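DNA translocase coupling protein (Clostridium perfringens, PDB 6O1W) probably binds DNA and ATP as an FtsK/SpoIIIE-family translocase, coupling DNA transfer to the conjugation apparatus of plasmid pCW3. Local coordinates at residues A[53-57]-A[73-77]; A[236-241]-A[283-287]. One frame throughout, in Å; residues are numbered along the deposited sequence.

Contact 1: A[53-57]-A[73-77]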
# COMPACT_ATOMS: atom_id res chain seq x y z
N ILE A 53 -15.35 0.81 -32.01
CA ILE A 53 -14.61 1.18 -30.80
C ILE A 53 -14.02 2.61 -30.87
O ILE A 53 -14.03 3.31 -29.86
CB ILE A 53 -13.53 0.10 -30.45
CG1 ILE A 53 -12.92 0.30 -29.06
CG2 ILE A 53 -12.42 0.03 -31.52
CD1 ILE A 53 -13.71 -0.12 -27.94
N GLU A 54 -13.52 3.02 -32.05
CA GLU A 54 -12.93 4.34 -32.29
C GLU A 54 -13.99 5.44 -32.16
O GLU A 54 -13.67 6.52 -31.65
CB GLU A 54 -12.12 4.42 -33.60
CG GLU A 54 -12.61 3.52 -34.73
CD GLU A 54 -12.17 2.06 -34.66
OE1 GLU A 54 -10.95 1.79 -34.65
OE2 GLU A 54 -13.07 1.19 -34.63
N THR A 55 -15.25 5.14 -32.51
CA THR A 55 -16.35 6.08 -32.30
C THR A 55 -16.69 6.18 -30.77
O THR A 55 -16.79 7.29 -30.27
CB THR A 55 -17.53 5.75 -33.19
OG1 THR A 55 -17.08 5.86 -34.54
CG2 THR A 55 -18.71 6.73 -32.98
N TRP A 56 -16.75 5.04 -30.04
CA TRP A 56 -16.95 5.05 -28.58
C TRP A 56 -15.84 5.90 -27.94
O TRP A 56 -16.12 6.67 -27.01
CB TRP A 56 -16.86 3.62 -27.97
CG TRP A 56 -18.09 2.77 -28.16
CD1 TRP A 56 -18.41 2.02 -29.25
CD2 TRP A 56 -19.14 2.56 -27.20
NE1 TRP A 56 -19.59 1.33 -29.02
CE2 TRP A 56 -20.07 1.66 -27.78
CE3 TRP A 56 -19.43 3.10 -25.93
CZ2 TRP A 56 -21.23 1.25 -27.12
CZ3 TRP A 56 -20.59 2.71 -25.28
CH2 TRP A 56 -21.48 1.80 -25.88
N LYS A 57 -14.58 5.76 -28.43
CA LYS A 57 -13.45 6.49 -27.87
C LYS A 57 -13.57 7.99 -28.10
O LYS A 57 -13.29 8.77 -27.19
CB LYS A 57 -12.11 5.92 -28.35
CG LYS A 57 -11.83 4.58 -27.65
CD LYS A 57 -10.49 3.95 -28.00
CE LYS A 57 -10.31 2.68 -27.22
NZ LYS A 57 -8.94 2.13 -27.33
N SER A 73 -11.00 3.15 -18.97
CA SER A 73 -10.68 2.61 -20.29
C SER A 73 -11.92 2.08 -21.00
O SER A 73 -12.94 1.80 -20.36
CB SER A 73 -9.67 1.46 -20.19
OG SER A 73 -10.21 0.34 -19.51
N ILE A 74 -11.81 1.95 -22.33
CA ILE A 74 -12.80 1.31 -23.19
C ILE A 74 -12.02 0.29 -24.01
O ILE A 74 -11.00 0.65 -24.59
CB ILE A 74 -13.68 2.25 -24.06
CG1 ILE A 74 -14.33 3.36 -23.21
CG2 ILE A 74 -14.75 1.45 -24.80
CD1 ILE A 74 -15.60 4.14 -23.85
N GLU A 75 -12.45 -0.97 -24.00
CA GLU A 75 -11.80 -2.03 -24.79
C GLU A 75 -12.82 -2.84 -25.59
O GLU A 75 -13.96 -2.99 -25.16
CB GLU A 75 -10.91 -2.94 -23.91
CG GLU A 75 -11.65 -3.87 -22.96
CD GLU A 75 -10.78 -4.76 -22.09
OE1 GLU A 75 -10.57 -4.42 -20.90
OE2 GLU A 75 -10.32 -5.82 -22.59
N GLN A 76 -12.38 -3.38 -26.73
CA GLN A 76 -13.20 -4.27 -27.54
C GLN A 76 -13.23 -5.62 -26.81
O GLN A 76 -12.21 -6.05 -26.27
CB GLN A 76 -12.59 -4.43 -28.95
CG GLN A 76 -13.57 -4.98 -29.99
CD GLN A 76 -14.39 -3.89 -30.63
OE1 GLN A 76 -15.54 -3.63 -30.26
NE2 GLN A 76 -13.83 -3.23 -31.63
N GLY A 77 -14.40 -6.24 -26.75
CA GLY A 77 -14.59 -7.55 -26.12
C GLY A 77 -14.31 -8.68 -27.10
O GLY A 77 -13.48 -8.52 -28.00
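Helix 53-57 runs almost antiparallel to strand 73-76, their axes 9.0 Å apart at an angle of 171°, and Ile53 faces Gln76 while Lys57 faces Ile74. With no hydrogen bond across, the contact is made by side chains meeting one another and the opposite backbone. Ile53 sends CG1 anti to its own N (chi1 -169°), which carries CD1 to the strand, where it lies 3.7 Å from CG2 of Ile74 and equally near the carbonyl carbon of Glu75. The ends of the two isoleucines overlap side by side, each pointing toward the other's backbone. CD1 of Ile74 ends 4.3 Å from CB of Trp56, whose indole packs edge-to-face with Phe21 and also meets the ring of Phe47. Gln76, bent at chi2, brings its terminal amide against CB and CG2 of Ile53. Lys57 reaches over the strand until CE lies 3.4 Å from O of Ile74; its long, extended aliphatic chain suits an exposed border. Ile74 is buried, as befits the branched residue on the inward side of an edge strand, whereas Glu75 points away from the helix. The chemistry implies an association held by apolar surface and shape, with the amide end of Gln76 packed within it and Lys57 at its border.

Contact 2: A[236-241]-A[283-287]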
# COMPACT_ATOMS: atom_id res chain seq x y z
N LEU A 236 12.81 -4.71 -0.21
CA LEU A 236 12.87 -6.10 0.26
C LEU A 236 13.79 -6.97 -0.61
O LEU A 236 14.44 -7.87 -0.06
CB LEU A 236 11.47 -6.73 0.36
CG LEU A 236 11.31 -8.09 1.09
CD1 LEU A 236 11.85 -8.06 2.51
CD2 LEU A 236 9.88 -8.52 1.10
N ALA A 237 13.88 -6.70 -1.94
CA ALA A 237 14.75 -7.47 -2.85
C ALA A 237 16.23 -7.45 -2.42
O ALA A 237 16.91 -8.44 -2.62
CB ALA A 237 14.61 -6.98 -4.28
N GLU A 238 16.70 -6.36 -1.79
CA GLU A 238 18.09 -6.24 -1.28
C GLU A 238 18.41 -7.27 -0.15
O GLU A 238 19.57 -7.62 0.06
CB GLU A 238 18.35 -4.81 -0.78
CG GLU A 238 18.45 -3.79 -1.91
CD GLU A 238 18.38 -2.31 -1.56
OE1 GLU A 238 18.31 -1.96 -0.36
OE2 GLU A 238 18.39 -1.49 -2.51
N LEU A 239 17.37 -7.74 0.56
CA LEU A 239 17.52 -8.73 1.63
C LEU A 239 17.08 -10.14 1.17
O LEU A 239 17.59 -11.13 1.69
CB LEU A 239 16.66 -8.34 2.86
CG LEU A 239 17.03 -7.07 3.65
CD1 LEU A 239 16.05 -6.86 4.76
CD2 LEU A 239 18.45 -7.15 4.26
N MSE A 240 16.09 -10.23 0.25
CA MSE A 240 15.51 -11.51 -0.18
C MSE A 240 16.06 -12.08 -1.47
O MSE A 240 16.18 -13.30 -1.57
CB MSE A 240 13.98 -11.41 -0.27
CG MSE A 240 13.31 -11.11 1.05
SE MSE A 240 13.48 -12.54 2.36
CE MSE A 240 13.61 -11.44 4.04
N ASP A 241 16.34 -11.24 -2.48
CA ASP A 241 16.87 -11.72 -3.76
C ASP A 241 18.34 -12.10 -3.63
O ASP A 241 19.21 -11.23 -3.53
CB ASP A 241 16.61 -10.72 -4.90
CG ASP A 241 16.89 -11.27 -6.28
OD1 ASP A 241 17.93 -11.95 -6.46
OD2 ASP A 241 16.08 -11.00 -7.20
N ALA A 283 7.75 -13.89 -6.36
CA ALA A 283 7.52 -14.91 -5.32
C ALA A 283 8.76 -15.29 -4.53
O ALA A 283 8.63 -15.79 -3.41
CB ALA A 283 6.89 -16.16 -5.92
N LYS A 284 9.96 -15.04 -5.07
CA LYS A 284 11.21 -15.31 -4.35
C LYS A 284 11.47 -14.26 -3.29
O LYS A 284 12.18 -14.55 -2.31
CB LYS A 284 12.40 -15.33 -5.33
CG LYS A 284 12.65 -16.68 -6.00
CD LYS A 284 13.00 -16.54 -7.50
CE LYS A 284 14.22 -15.69 -7.83
NZ LYS A 284 13.97 -14.81 -9.00
N VAL A 285 10.91 -13.04 -3.47
CA VAL A 285 11.10 -11.90 -2.58
C VAL A 285 9.92 -11.78 -1.62
O VAL A 285 10.13 -11.72 -0.41
CB VAL A 285 11.41 -10.60 -3.39
CG1 VAL A 285 11.29 -9.33 -2.54
CG2 VAL A 285 12.79 -10.69 -4.04
N ILE A 286 8.68 -11.76 -2.15
CA ILE A 286 7.45 -11.75 -1.35
C ILE A 286 7.06 -13.23 -1.22
O ILE A 286 6.25 -13.73 -2.00
CB ILE A 286 6.32 -10.90 -1.97
CG1 ILE A 286 6.80 -9.46 -2.31
CG2 ILE A 286 5.05 -10.93 -1.06
CD1 ILE A 286 5.78 -8.58 -3.11
N THR A 287 7.72 -13.94 -0.31
CA THR A 287 7.51 -15.37 -0.09
C THR A 287 6.18 -15.60 0.66
O THR A 287 5.48 -14.64 1.02
CB THR A 287 8.69 -15.96 0.71
OG1 THR A 287 8.77 -15.30 1.98
CG2 THR A 287 10.03 -15.88 -0.04
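Val285 meets Leu236 through a pair of torsions: Val285 holds CG1 opposite its backbone N (chi1 167°), and Leu236 directs CG likewise (chi1 -168°), so that CG of Leu236 lies 3.8 Å from CG1 of Val285. The two side chains lie alongside each other with their ends overlapping, and CD2 of Leu236 reaches on to O of Val285 at 3.5 Å. That same CG1 methyl of Val285 also approaches the backbone N of Ala237 at 3.7 Å. The other branch, CG2 of Val285, meets CB of Ala237 and lies 4.0 Å from CB of Met240. CG2 of Val285 is also 3.9 Å from CB of Asp241. A short, branched valine suits this place because CG1 lies over Leu236 and the N of Ala237, CG2 against the beta carbons of Ala237, Met240 and Asp241, and the small Ala237 lets CG1 come near its backbone N. Met240, a selenomethionine here, touches with its near end: CG of Met240 lies 3.6 Å from O of Val285, while bends at chi2 and chi3 turn its selenium end away, and the side chain also meets Glu257 and Thr260 of helix 247-266. No hydrogen bond crosses the contact. The carboxylate of Asp241 is instead engaged by Thr243, and OD2 of Asp241 stays 4.7 Å from NZ of Lys284, too far for a salt bridge, though a weak attraction is possible. Beyond Val285, Thr287 stands at the N-cap of helix 288-293. The arrangement packs the short helix after strand 229-233 against the loop after strand 272-278; the two strands are parallel neighbours in the core sheet of the FtsK/SpoIIIE-family P-loop NTPase fold.

Contact 1 comes wholly earlier in the chain than contact 2, and the two share no helix, strand or sheet. Their centres are 39 Å apart and their nearest atoms about 25 Å, so they do not touch. Contact 1 packs a helix beside the four-stranded antiparallel sheet of the N-terminal part, where 69-76 is an outermost strand. Contact 2 lies where a short helix and a loop follow strands 229-233 and 272-278 of the ten-stranded mixed sheet, with Leu236 about 8 Å, side chain to side chain, from Lys142, which binds ATP in another structure of this protein; no nucleotide is bound here. This is consistent with two separately packed units, contact 2 being the one near the nucleotide site.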